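Long-range contacts in outer membrane protein assembly factor BamA (Haemophilus ducreyi, PDB 4K3C), which is part of the outer membrane protein assembly complex and probably assembles and inserts beta-barrel proteins into the outer membrane: residues R274-E279 with S298-I303; S354-L359 with A368-L373; S435-I440 with R454-V459. All blocks are in the same frame, centred on the assembly; numbering follows the deposited sequence.

Interaction 1. Residues R274-E279 with S298-I303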
ATOM      1  N   ARG A 274       9.901 -11.737 -29.066  1.00 63.74           N
ATOM      2  CA  ARG A 274      10.886 -11.869 -30.140  1.00 59.03           C
ATOM      3  C   ARG A 274      12.207 -12.313 -29.494  1.00 62.98           C
ATOM      4  O   ARG A 274      12.327 -12.293 -28.256  1.00 47.83           O
ATOM      5  CB  ARG A 274      11.051 -10.533 -30.876  1.00 54.83           C
ATOM      6  CG  ARG A 274      11.860  -9.469 -30.114  1.00 70.56           C
ATOM      7  CD  ARG A 274      11.430  -8.035 -30.451  1.00 85.03           C
ATOM      8  NE  ARG A 274      11.504  -7.752 -31.883  1.00106.40           N
ATOM      9  CZ  ARG A 274      10.807  -6.797 -32.501  1.00116.22           C
ATOM     10  NH1 ARG A 274       9.968  -6.024 -31.814  1.00112.47           N
ATOM     11  NH2 ARG A 274      10.948  -6.619 -33.814  1.00117.94           N
ATOM     12  N   ASN A 275      13.190 -12.687 -30.318  1.00 74.22           N
ATOM     13  CA  ASN A 275      14.408 -13.320 -29.822  1.00 74.15           C
ATOM     14  C   ASN A 275      13.922 -14.675 -29.320  1.00 79.65           C
ATOM     15  O   ASN A 275      13.344 -15.442 -30.096  1.00 74.24           O
ATOM     16  CB  ASN A 275      15.087 -12.448 -28.735  1.00126.68           C
ATOM     17  CG  ASN A 275      16.379 -13.046 -28.174  1.00128.89           C
ATOM     18  OD1 ASN A 275      16.529 -14.261 -28.064  1.00132.01           O
ATOM     19  ND2 ASN A 275      17.304 -12.175 -27.777  1.00126.62           N
ATOM     20  N   VAL A 276      14.088 -14.936 -28.022  1.00 83.27           N
ATOM     21  CA  VAL A 276      13.785 -16.238 -27.415  1.00 68.48           C
ATOM     22  C   VAL A 276      14.616 -17.324 -28.072  1.00 65.08           C
ATOM     23  O   VAL A 276      14.188 -17.914 -29.069  1.00 57.56           O
ATOM     24  CB  VAL A 276      12.308 -16.624 -27.524  1.00 63.07           C
ATOM     25  CG1 VAL A 276      12.007 -17.717 -26.528  1.00 72.10           C
ATOM     26  CG2 VAL A 276      11.417 -15.425 -27.262  1.00 65.81           C
ATOM     27  N   GLU A 277      15.787 -17.599 -27.498  1.00 68.65           N
ATOM     28  CA  GLU A 277      16.814 -18.365 -28.207  1.00 72.15           C
ATOM     29  C   GLU A 277      16.617 -19.865 -28.171  1.00 67.90           C
ATOM     30  O   GLU A 277      17.536 -20.620 -28.474  1.00 81.56           O
ATOM     31  CB  GLU A 277      18.236 -17.974 -27.768  1.00 78.99           C
ATOM     32  CG  GLU A 277      18.771 -18.657 -26.521  1.00 78.21           C
ATOM     33  CD  GLU A 277      20.086 -19.366 -26.788  1.00 75.56           C
ATOM     34  OE1 GLU A 277      20.136 -20.189 -27.728  1.00 63.55           O
ATOM     35  OE2 GLU A 277      21.071 -19.096 -26.063  1.00 82.72           O
ATOM     36  N   ARG A 278      15.405 -20.280 -27.824  1.00 56.03           N
ATOM     37  CA  ARG A 278      14.990 -21.678 -27.946  1.00 61.47           C
ATOM     38  C   ARG A 278      15.683 -22.623 -26.978  1.00 58.06           C
ATOM     39  O   ARG A 278      16.744 -23.172 -27.272  1.00 56.75           O
ATOM     40  CB  ARG A 278      15.120 -22.187 -29.390  1.00 69.83           C
ATOM     41  CG  ARG A 278      14.598 -23.600 -29.594  1.00 72.29           C
ATOM     42  CD  ARG A 278      14.611 -24.016 -31.061  1.00 70.61           C
ATOM     43  NE  ARG A 278      13.971 -25.317 -31.236  1.00 70.42           N
ATOM     44  CZ  ARG A 278      14.471 -26.313 -31.959  1.00 70.79           C
ATOM     45  NH1 ARG A 278      15.622 -26.167 -32.601  1.00 78.35           N
ATOM     46  NH2 ARG A 278      13.813 -27.457 -32.042  1.00 66.80           N
ATOM     47  N   GLU A 279      15.066 -22.814 -25.818  1.00 61.59           N
ATOM     48  CA  GLU A 279      15.534 -23.827 -24.890  1.00 66.30           C
ATOM     49  C   GLU A 279      14.453 -24.862 -24.536  1.00 60.70           C
ATOM     50  O   GLU A 279      13.296 -24.743 -24.924  1.00 55.08           O
ATOM     51  CB  GLU A 279      16.152 -23.187 -23.640  1.00 69.13           C
ATOM     52  CG  GLU A 279      15.164 -22.664 -22.626  1.00 63.78           C
ATOM     53  CD  GLU A 279      14.589 -23.765 -21.769  1.00 57.28           C
ATOM     54  OE1 GLU A 279      13.362 -23.949 -21.814  1.00 59.77           O
ATOM     55  OE2 GLU A 279      15.364 -24.473 -21.092  1.00 57.67           O
ATOM     56  N   SER A 298      17.549 -21.659 -35.134  1.00 89.69           N
ATOM     57  CA  SER A 298      17.583 -21.419 -33.702  1.00 89.87           C
ATOM     58  C   SER A 298      16.532 -20.342 -33.522  1.00 88.32           C
ATOM     59  O   SER A 298      16.126 -19.716 -34.506  1.00 99.44           O
ATOM     60  CB  SER A 298      18.952 -20.922 -33.238  1.00 88.19           C
ATOM     61  OG  SER A 298      19.252 -19.646 -33.772  1.00 88.52           O
ATOM     62  N   HIS A 299      16.072 -20.144 -32.291  1.00 72.61           N
ATOM     63  CA  HIS A 299      15.025 -19.154 -32.004  1.00 64.95           C
ATOM     64  C   HIS A 299      13.650 -19.510 -32.582  1.00 71.50           C
ATOM     65  O   HIS A 299      13.537 -20.314 -33.510  1.00 79.02           O
ATOM     66  CB  HIS A 299      15.457 -17.754 -32.444  1.00 59.52           C
ATOM     67  CG  HIS A 299      16.797 -17.348 -31.911  1.00 73.71           C
ATOM     68  ND1 HIS A 299      17.978 -17.910 -32.352  1.00 84.60           N
ATOM     69  CD2 HIS A 299      17.145 -16.442 -30.966  1.00 69.10           C
ATOM     70  CE1 HIS A 299      18.993 -17.367 -31.704  1.00 81.26           C
ATOM     71  NE2 HIS A 299      18.515 -16.475 -30.854  1.00 70.92           N
ATOM     72  N   TYR A 300      12.601 -18.923 -32.017  1.00 70.08           N
ATOM     73  CA  TYR A 300      11.248 -19.251 -32.444  1.00 71.65           C
ATOM     74  C   TYR A 300      10.655 -18.203 -33.359  1.00 76.30           C
ATOM     75  O   TYR A 300      10.940 -17.015 -33.219  1.00 72.22           O
ATOM     76  CB  TYR A 300      10.329 -19.389 -31.237  1.00 71.43           C
ATOM     77  CG  TYR A 300      10.796 -20.393 -30.226  1.00 72.10           C
ATOM     78  CD1 TYR A 300      10.667 -21.757 -30.461  1.00 73.28           C
ATOM     79  CD2 TYR A 300      11.360 -19.984 -29.036  1.00 72.44           C
ATOM     80  CE1 TYR A 300      11.104 -22.684 -29.533  1.00 65.25           C
ATOM     81  CE2 TYR A 300      11.784 -20.894 -28.107  1.00 64.83           C
ATOM     82  CZ  TYR A 300      11.657 -22.238 -28.363  1.00 60.84           C
ATOM     83  OH  TYR A 300      12.090 -23.129 -27.431  1.00 60.43           O
ATOM     84  N   ASP A 301       9.817 -18.648 -34.290  1.00 90.80           N
ATOM     85  CA  ASP A 301       8.958 -17.726 -35.017  1.00 94.59           C
ATOM     86  C   ASP A 301       8.105 -17.069 -33.946  1.00 89.29           C
ATOM     87  O   ASP A 301       7.417 -17.756 -33.189  1.00 93.90           O
ATOM     88  CB  ASP A 301       8.077 -18.463 -36.032  1.00103.43           C
ATOM     89  CG  ASP A 301       8.886 -19.240 -37.062  1.00114.58           C
ATOM     90  OD1 ASP A 301      10.077 -18.916 -37.256  1.00118.82           O
ATOM     91  OD2 ASP A 301       8.328 -20.176 -37.678  1.00117.86           O
ATOM     92  N   ARG A 302       8.178 -15.745 -33.877  1.00 79.61           N
ATOM     93  CA  ARG A 302       7.613 -14.971 -32.778  1.00 75.89           C
ATOM     94  C   ARG A 302       6.245 -15.432 -32.252  1.00 70.48           C
ATOM     95  O   ARG A 302       5.431 -16.000 -32.977  1.00 64.58           O
ATOM     96  CB  ARG A 302       7.613 -13.480 -33.127  1.00 88.03           C
ATOM     97  CG  ARG A 302       8.986 -12.971 -33.572  1.00 98.79           C
ATOM     98  CD  ARG A 302       9.039 -11.445 -33.662  1.00107.92           C
ATOM     99  NE  ARG A 302       8.143 -10.892 -34.676  1.00115.77           N
ATOM    100  CZ  ARG A 302       8.176  -9.629 -35.091  1.00118.84           C
ATOM    101  NH1 ARG A 302       7.324  -9.206 -36.019  1.00116.43           N
ATOM    102  NH2 ARG A 302       9.068  -8.789 -34.582  1.00118.57           N
ATOM    103  N   ILE A 303       6.036 -15.165 -30.967  1.00 68.18           N
ATOM    104  CA  ILE A 303       4.975 -15.731 -30.153  1.00 57.02           C
ATOM    105  C   ILE A 303       4.073 -14.583 -29.726  1.00 57.93           C
ATOM    106  O   ILE A 303       4.573 -13.518 -29.396  1.00 69.05           O
ATOM    107  CB  ILE A 303       5.622 -16.347 -28.889  1.00 60.05           C
ATOM    108  CG1 ILE A 303       6.643 -17.421 -29.283  1.00 54.61           C
ATOM    109  CG2 ILE A 303       4.579 -16.888 -27.928  1.00 65.77           C
ATOM    110  CD1 ILE A 303       7.611 -17.798 -28.183  1.00 39.77           C
TER
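Val276 O is the backbone atom that residues 299-300 close upon. The N-H of Tyr300 reaches it in a weak, bent hydrogen bond of 3.5 Å, and His299 CA lies 3.3 Å from the same Val276 O in a CA-H...O contact. No regular strand pairing forms here, and most of the contact is made by side chains.

The two rings of residues 299-300 pack against the other segment. Glu277 CA sits over one face of the His299 imidazole, 3.7 Å from the ring centroid and displaced toward the rim. Asn275 OD1 comes to the edge of that ring, 3.7 Å from His299 CD2. Ser298 OG hydrogen bonds to His299 ND1 in the ring plane, which should limit rotation of the imidazole.

Tyr300 is packed in a similar way. Arg278 CB covers one face in a CH-pi contact, 4.0 Å from the centroid of the Tyr300 ring. Val276 CG1 meets the ring edge, 3.4 Å from Tyr300 CD2. Arg278 is extended from CG to NE, with CG anti to the backbone N (chi1 -175°). Its aliphatic part therefore crosses the phenol. Tyr300 CE1 lies at the edge of the guanidinium, whose plane is 84° from that of the phenol.

Both segments belong to the loop that joins barrel strands 260-274 and 303-317 of the Omp85 domain and carries helix 280-288. By strand order this is an extracellular loop. Arg278 forms a salt bridge with Glu283 of the helix and a cation-pi contact with Tyr413. Glu279 is the N-cap residue of helix 280-288: its OE1 accepts the N-H of Arg282, while OE2 accepts that of Ile411.

At the barrel end of the contact, Arg274 and Arg302 run side by side. Arg274 CB packs 3.6 Å from Arg302 CD, and the two guanidinium planes are 79° apart.

Interaction 2. Residues S354-L359 with A368-L373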
ATOM      1  N   SER A 354       4.920 -10.169   6.511  1.00 47.61           N
ATOM      2  CA  SER A 354       6.042  -9.560   7.147  1.00 57.38           C
ATOM      3  C   SER A 354       5.504  -9.118   8.470  1.00 62.20           C
ATOM      4  O   SER A 354       4.415  -8.612   8.538  1.00 51.74           O
ATOM      5  CB  SER A 354       6.543  -8.391   6.347  1.00 49.51           C
ATOM      6  OG  SER A 354       5.615  -7.351   6.426  1.00 52.38           O
ATOM      7  N   GLY A 355       6.260  -9.370   9.523  1.00 62.51           N
ATOM      8  CA  GLY A 355       5.884  -9.043  10.871  1.00 46.04           C
ATOM      9  C   GLY A 355       7.068  -8.630  11.692  1.00 40.66           C
ATOM     10  O   GLY A 355       8.180  -8.990  11.432  1.00 32.33           O
ATOM     11  N   TYR A 356       6.788  -7.848  12.702  1.00 40.69           N
ATOM     12  CA  TYR A 356       7.806  -7.249  13.553  1.00 41.25           C
ATOM     13  C   TYR A 356       7.490  -7.448  15.039  1.00 47.98           C
ATOM     14  O   TYR A 356       6.371  -7.201  15.493  1.00 59.57           O
ATOM     15  CB  TYR A 356       7.960  -5.751  13.250  1.00 46.32           C
ATOM     16  CG  TYR A 356       8.449  -5.424  11.854  1.00 53.78           C
ATOM     17  CD1 TYR A 356       7.636  -5.623  10.750  1.00 53.77           C
ATOM     18  CD2 TYR A 356       9.708  -4.880  11.646  1.00 60.70           C
ATOM     19  CE1 TYR A 356       8.070  -5.326   9.474  1.00 49.45           C
ATOM     20  CE2 TYR A 356      10.148  -4.569  10.368  1.00 60.59           C
ATOM     21  CZ  TYR A 356       9.317  -4.799   9.287  1.00 51.18           C
ATOM     22  OH  TYR A 356       9.728  -4.513   8.015  1.00 45.92           O
ATOM     23  N   ILE A 357       8.500  -7.865  15.793  1.00 46.59           N
ATOM     24  CA  ILE A 357       8.381  -8.103  17.224  1.00 55.42           C
ATOM     25  C   ILE A 357       9.440  -7.300  17.984  1.00 57.05           C
ATOM     26  O   ILE A 357      10.646  -7.468  17.760  1.00 58.49           O
ATOM     27  CB  ILE A 357       8.581  -9.596  17.516  1.00 59.97           C
ATOM     28  CG1 ILE A 357       7.326 -10.370  17.144  1.00 66.29           C
ATOM     29  CG2 ILE A 357       8.964  -9.836  18.961  1.00 57.41           C
ATOM     30  CD1 ILE A 357       7.546 -11.862  17.158  1.00 80.85           C
ATOM     31  N   PRO A 358       8.999  -6.407  18.874  1.00 51.74           N
ATOM     32  CA  PRO A 358       9.974  -5.644  19.655  1.00 49.52           C
ATOM     33  C   PRO A 358      10.311  -6.378  20.949  1.00 48.22           C
ATOM     34  O   PRO A 358       9.410  -7.006  21.523  1.00 49.52           O
ATOM     35  CB  PRO A 358       9.229  -4.332  19.940  1.00 45.94           C
ATOM     36  CG  PRO A 358       7.793  -4.720  19.983  1.00 44.89           C
ATOM     37  CD  PRO A 358       7.627  -5.892  19.031  1.00 51.48           C
ATOM     38  N   LEU A 359      11.569  -6.309  21.393  1.00 44.11           N
ATOM     39  CA  LEU A 359      11.999  -7.015  22.607  1.00 51.31           C
ATOM     40  C   LEU A 359      12.072  -6.041  23.783  1.00 58.08           C
ATOM     41  O   LEU A 359      12.567  -6.362  24.867  1.00 45.42           O
ATOM     42  CB  LEU A 359      13.366  -7.675  22.389  1.00 50.01           C
ATOM     43  CG  LEU A 359      13.510  -8.675  21.239  1.00 52.30           C
ATOM     44  CD1 LEU A 359      14.785  -9.501  21.328  1.00 47.61           C
ATOM     45  CD2 LEU A 359      12.307  -9.575  21.203  1.00 60.44           C
ATOM     46  N   ALA A 368      12.531  -9.122  13.204  1.00 49.47           N
ATOM     47  CA  ALA A 368      11.624  -9.115  12.060  1.00 46.30           C
ATOM     48  C   ALA A 368      11.766 -10.384  11.248  1.00 41.67           C
ATOM     49  O   ALA A 368      12.848 -10.963  11.154  1.00 37.17           O
ATOM     50  CB  ALA A 368      11.860  -7.909  11.191  1.00 44.61           C
ATOM     51  N   THR A 369      10.651 -10.821  10.677  1.00 42.86           N
ATOM     52  CA  THR A 369      10.604 -12.049   9.901  1.00 48.80           C
ATOM     53  C   THR A 369       9.732 -11.779   8.687  1.00 41.28           C
ATOM     54  O   THR A 369       8.859 -10.929   8.747  1.00 36.20           O
ATOM     55  CB  THR A 369      10.019 -13.232  10.724  1.00 62.71           C
ATOM     56  OG1 THR A 369       8.599 -13.074  10.863  1.00 62.35           O
ATOM     57  CG2 THR A 369      10.668 -13.307  12.118  1.00 57.30           C
ATOM     58  N   LYS A 370       9.994 -12.485   7.588  1.00 44.84           N
ATOM     59  CA  LYS A 370       9.283 -12.300   6.317  1.00 46.10           C
ATOM     60  C   LYS A 370       9.222 -13.656   5.632  1.00 50.49           C
ATOM     61  O   LYS A 370      10.174 -14.447   5.713  1.00 44.13           O
ATOM     62  CB  LYS A 370      10.034 -11.320   5.402  1.00 36.88           C
ATOM     63  CG  LYS A 370      10.278  -9.947   6.004  1.00 47.07           C
ATOM     64  CD  LYS A 370      11.173  -9.081   5.117  1.00 48.05           C
ATOM     65  CE  LYS A 370      11.142  -7.590   5.544  1.00 64.32           C
ATOM     66  NZ  LYS A 370      11.754  -7.260   6.883  1.00 60.02           N
ATOM     67  N   GLY A 371       8.115 -13.934   4.957  1.00 47.99           N
ATOM     68  CA  GLY A 371       7.983 -15.180   4.223  1.00 51.30           C
ATOM     69  C   GLY A 371       7.096 -15.003   3.008  1.00 49.99           C
ATOM     70  O   GLY A 371       6.099 -14.301   3.067  1.00 45.41           O
ATOM     71  N   GLY A 372       7.452 -15.638   1.902  1.00 48.37           N
ATOM     72  CA  GLY A 372       6.641 -15.546   0.714  1.00 27.52           C
ATOM     73  C   GLY A 372       6.516 -16.861  -0.018  1.00 42.58           C
ATOM     74  O   GLY A 372       7.461 -17.638  -0.085  1.00 50.35           O
ATOM     75  N   LEU A 373       5.338 -17.099  -0.580  1.00 31.23           N
ATOM     76  CA  LEU A 373       5.039 -18.328  -1.276  1.00 35.21           C
ATOM     77  C   LEU A 373       4.385 -17.965  -2.592  1.00 50.37           C
ATOM     78  O   LEU A 373       3.435 -17.179  -2.621  1.00 59.36           O
ATOM     79  CB  LEU A 373       4.062 -19.122  -0.437  1.00 55.21           C
ATOM     80  CG  LEU A 373       4.332 -20.591  -0.151  1.00 72.93           C
ATOM     81  CD1 LEU A 373       3.431 -21.019   1.006  1.00 70.73           C
ATOM     82  CD2 LEU A 373       4.075 -21.446  -1.400  1.00 81.98           C
TER
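Gly355 and Thr369 form the hydrogen-bonded pair at the middle of this contact. Gly355 N donates to Thr369 O at 3.1 Å, and Thr369 N returns a bond to Gly355 O at 3.2 Å. Both are close to straight, with N-H...O angles of 169° and 167°.

The non-hydrogen-bonded pairs flank it: Ser354 with Lys370, and Tyr356 with Ala368. Their side chains share one face of the sheet. Tyr356 meets two side chains of the other strand, Ala368 and Lys370. Its CG is anti to the carbonyl carbon (chi1 -64°), which leans the ring across to the neighbouring strand. Ala368 CB then lies over the ring face in a CH-pi contact, 4.1 Å from the Tyr356 centroid. Lys370 follows the same face. It bends at its last torsion, and its NZ comes to 3.6 Å from Tyr356 OH. Ser354 CB packs loosely alongside Lys370 CG.

Further partners lie outside the two segments. Ser354 OG is hydrogen-bonded to Ser330 OG, and Lys370 NZ makes a long, weak ion pair with Glu437. Tyr356 also rests on Leu319 and Pro325.

The contact belongs to the beta hairpin of strands 346-358 and 366-378, near its turn, which strand order places on the periplasmic side of the barrel. Backbone bonds from Ser354 to Ser330 and from Ala368 to Glu437 join it to strands 328-338 and 430-440.

Interaction 3. Residues S435-I440 with R454-V459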
ATOM      1  N   SER A 435      12.841 -15.138   5.729  1.00 28.56           N
ATOM      2  CA  SER A 435      13.898 -14.260   6.196  1.00 28.77           C
ATOM      3  C   SER A 435      13.670 -13.966   7.669  1.00 38.91           C
ATOM      4  O   SER A 435      12.529 -13.908   8.136  1.00 33.39           O
ATOM      5  CB  SER A 435      13.879 -12.973   5.384  1.00 53.75           C
ATOM      6  OG  SER A 435      15.121 -12.308   5.447  1.00 63.01           O
ATOM      7  N   LEU A 436      14.760 -13.801   8.400  1.00 39.28           N
ATOM      8  CA  LEU A 436      14.709 -13.581   9.828  1.00 30.31           C
ATOM      9  C   LEU A 436      15.813 -12.578  10.098  1.00 43.13           C
ATOM     10  O   LEU A 436      16.949 -12.780   9.663  1.00 41.58           O
ATOM     11  CB  LEU A 436      15.011 -14.901  10.535  1.00 32.42           C
ATOM     12  CG  LEU A 436      14.783 -15.111  12.038  1.00 37.36           C
ATOM     13  CD1 LEU A 436      16.063 -15.547  12.753  1.00 31.68           C
ATOM     14  CD2 LEU A 436      14.159 -13.896  12.708  1.00 31.74           C
ATOM     15  N   GLU A 437      15.499 -11.488  10.783  1.00 31.17           N
ATOM     16  CA  GLU A 437      16.550 -10.532  11.112  1.00 43.62           C
ATOM     17  C   GLU A 437      16.440  -9.900  12.476  1.00 47.99           C
ATOM     18  O   GLU A 437      15.345  -9.647  12.965  1.00 53.77           O
ATOM     19  CB  GLU A 437      16.708  -9.443  10.037  1.00 50.00           C
ATOM     20  CG  GLU A 437      15.464  -8.721   9.563  1.00 49.92           C
ATOM     21  CD  GLU A 437      15.675  -8.053   8.184  1.00 55.75           C
ATOM     22  OE1 GLU A 437      14.881  -8.363   7.261  1.00 58.92           O
ATOM     23  OE2 GLU A 437      16.629  -7.236   8.020  1.00 44.53           O
ATOM     24  N   LEU A 438      17.598  -9.653  13.083  1.00 51.64           N
ATOM     25  CA  LEU A 438      17.677  -8.859  14.306  1.00 50.27           C
ATOM     26  C   LEU A 438      18.024  -7.412  13.971  1.00 44.35           C
ATOM     27  O   LEU A 438      19.126  -7.122  13.531  1.00 42.21           O
ATOM     28  CB  LEU A 438      18.748  -9.403  15.260  1.00 42.87           C
ATOM     29  CG  LEU A 438      18.462  -9.296  16.763  1.00 40.41           C
ATOM     30  CD1 LEU A 438      19.712  -8.964  17.494  1.00 36.93           C
ATOM     31  CD2 LEU A 438      17.375  -8.294  17.098  1.00 52.38           C
ATOM     32  N   ILE A 439      17.077  -6.511  14.196  1.00 45.06           N
ATOM     33  CA  ILE A 439      17.330  -5.085  14.087  1.00 47.97           C
ATOM     34  C   ILE A 439      17.921  -4.563  15.375  1.00 43.93           C
ATOM     35  O   ILE A 439      17.269  -4.564  16.408  1.00 54.92           O
ATOM     36  CB  ILE A 439      16.031  -4.345  13.902  1.00 35.86           C
ATOM     37  CG1 ILE A 439      15.376  -4.782  12.605  1.00 34.61           C
ATOM     38  CG2 ILE A 439      16.272  -2.884  13.915  1.00 36.74           C
ATOM     39  CD1 ILE A 439      13.972  -4.316  12.499  1.00 34.62           C
ATOM     40  N   ILE A 440      19.155  -4.103  15.331  1.00 42.14           N
ATOM     41  CA  ILE A 440      19.761  -3.566  16.535  1.00 54.32           C
ATOM     42  C   ILE A 440      19.947  -2.061  16.350  1.00 59.13           C
ATOM     43  O   ILE A 440      19.885  -1.564  15.229  1.00 62.19           O
ATOM     44  CB  ILE A 440      21.099  -4.281  16.861  1.00 53.16           C
ATOM     45  CG1 ILE A 440      22.252  -3.685  16.041  1.00 51.46           C
ATOM     46  CG2 ILE A 440      20.970  -5.771  16.612  1.00 44.97           C
ATOM     47  CD1 ILE A 440      22.359  -4.251  14.636  1.00 56.58           C
ATOM     48  N   ARG A 454      18.311   2.149  10.072  1.00 47.44           N
ATOM     49  CA  ARG A 454      17.964   0.837  10.574  1.00 51.63           C
ATOM     50  C   ARG A 454      19.077  -0.159  10.255  1.00 55.33           C
ATOM     51  O   ARG A 454      19.257  -0.561   9.105  1.00 67.21           O
ATOM     52  CB  ARG A 454      16.647   0.382   9.941  1.00 53.15           C
ATOM     53  CG  ARG A 454      16.394  -1.128   9.968  1.00 57.98           C
ATOM     54  CD  ARG A 454      14.915  -1.430  10.050  1.00 50.94           C
ATOM     55  NE  ARG A 454      14.392  -1.035  11.350  1.00 47.35           N
ATOM     56  CZ  ARG A 454      13.137  -1.230  11.734  1.00 46.76           C
ATOM     57  NH1 ARG A 454      12.752  -0.856  12.947  1.00 54.61           N
ATOM     58  NH2 ARG A 454      12.279  -1.816  10.912  1.00 41.53           N
ATOM     59  N   THR A 455      19.833  -0.551  11.271  1.00 45.38           N
ATOM     60  CA  THR A 455      20.849  -1.571  11.093  1.00 46.05           C
ATOM     61  C   THR A 455      20.310  -2.922  11.558  1.00 42.89           C
ATOM     62  O   THR A 455      19.504  -2.978  12.482  1.00 46.22           O
ATOM     63  CB  THR A 455      22.103  -1.221  11.876  1.00 58.58           C
ATOM     64  OG1 THR A 455      21.743  -0.993  13.239  1.00 59.81           O
ATOM     65  CG2 THR A 455      22.730   0.039  11.311  1.00 61.73           C
ATOM     66  N   SER A 456      20.742  -4.005  10.915  1.00 36.79           N
ATOM     67  CA  SER A 456      20.201  -5.323  11.209  1.00 35.63           C
ATOM     68  C   SER A 456      21.148  -6.441  10.813  1.00 41.19           C
ATOM     69  O   SER A 456      22.103  -6.224  10.076  1.00 51.88           O
ATOM     70  CB  SER A 456      18.874  -5.517  10.485  1.00 42.29           C
ATOM     71  OG  SER A 456      19.035  -5.384   9.082  1.00 41.59           O
ATOM     72  N   VAL A 457      20.873  -7.638  11.309  1.00 39.11           N
ATOM     73  CA  VAL A 457      21.634  -8.823  10.952  1.00 33.43           C
ATOM     74  C   VAL A 457      20.615  -9.883  10.626  1.00 41.76           C
ATOM     75  O   VAL A 457      19.636 -10.053  11.361  1.00 48.55           O
ATOM     76  CB  VAL A 457      22.525  -9.287  12.103  1.00 42.53           C
ATOM     77  CG1 VAL A 457      23.039 -10.692  11.848  1.00 42.71           C
ATOM     78  CG2 VAL A 457      23.687  -8.300  12.295  1.00 38.63           C
ATOM     79  N   PHE A 458      20.814 -10.587   9.518  1.00 36.21           N
ATOM     80  CA  PHE A 458      19.699 -11.328   8.935  1.00 41.14           C
ATOM     81  C   PHE A 458      20.131 -12.711   8.473  1.00 43.12           C
ATOM     82  O   PHE A 458      21.336 -12.994   8.331  1.00 38.11           O
ATOM     83  CB  PHE A 458      19.066 -10.540   7.753  1.00 30.73           C
ATOM     84  CG  PHE A 458      19.982 -10.400   6.583  1.00 42.44           C
ATOM     85  CD1 PHE A 458      20.028 -11.376   5.603  1.00 39.16           C
ATOM     86  CD2 PHE A 458      20.838  -9.320   6.480  1.00 49.04           C
ATOM     87  CE1 PHE A 458      20.902 -11.276   4.550  1.00 40.69           C
ATOM     88  CE2 PHE A 458      21.709  -9.210   5.415  1.00 52.23           C
ATOM     89  CZ  PHE A 458      21.738 -10.193   4.451  1.00 47.15           C
ATOM     90  N   VAL A 459      19.130 -13.558   8.236  1.00 30.46           N
ATOM     91  CA  VAL A 459      19.321 -14.796   7.497  1.00 35.88           C
ATOM     92  C   VAL A 459      18.221 -14.880   6.446  1.00 38.57           C
ATOM     93  O   VAL A 459      17.030 -14.909   6.779  1.00 44.23           O
ATOM     94  CB  VAL A 459      19.294 -16.048   8.417  1.00 46.83           C
ATOM     95  CG1 VAL A 459      19.070 -17.312   7.596  1.00 30.17           C
ATOM     96  CG2 VAL A 459      20.585 -16.149   9.212  1.00 31.03           C
TER
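Leu436 and Val459 exchange two backbone hydrogen bonds. Val459 N donates to Leu436 O at 2.7 Å, nearly in line with the carbonyl bond, and Leu436 N donates to Val459 O at 3.0 Å. Leu438 and Val457 repeat the exchange: Leu438 N donates to Val457 O, and Val457 N donates to Leu438 O from 33° outside the carbonyl plane. The N-H and C=O groups that these four residues turn inward between the strands are thus satisfied.

At Ile440 a side chain takes part: Thr455 OG1 donates to Ile440 O at 2.8 Å, from well above that carbonyl's plane. The Thr455 hydroxyl lies between its own N and carbonyl carbon (chi1 54°), which directs it across to Ile440. The bond from Ile440 N to Thr455 O is weak.

Glu437, Ile439, Ser456 and Phe458 line the other face from Leu436, Leu438, Val457 and Val459. Ser456 OG donates to Glu437 OE2 at 3.2 Å, meeting this buried carboxylate nearly along a C-O axis. Glu437 CB packs 3.5 Å from Phe458 CB. Ile439 CD1 sits over the centre of the Arg454 guanidinium, 3.3 Å from Arg454 CZ. Arg454 NH2 meanwhile hydrogen bonds to Pro325 O.

Arg399 makes a cation-pi contact with Phe458 and a long, weak ion pair with Glu437 OE1. It belongs to a Leu-Arg-Gly-Phe sequence matching the conserved loop 6 motif of Omp85 proteins.

The strands run antiparallel at 153°. Polar and buried groups on one face, with aliphatic residues on the outer surface, are characteristic of a transmembrane beta barrel. Here the lumen-facing side also receives the loop 6 arginine, as in other BamA-family barrels.

Overall arrangement
This chain holds two POTRA domains and the barrel but lacks POTRA domains 1-3. All three contacts lie in the barrel and follow one another along the chain. Interactions 2 and 3 are neighbours, with centres about 10 Å apart. Strands 366-378 and 430-440 pair directly, so the two contacts form one run of four adjacent strands, 346-358, 366-378, 430-440 and 453-465. Tyr356 of interaction 2 also packs on Arg454 of interaction 3. Interaction 1 is remote, its centre about 41 Å from that of interaction 2 and 43 Å from that of interaction 3. It lies within a loop at what strand order makes the extracellular end, whereas the other two lie toward the periplasmic end.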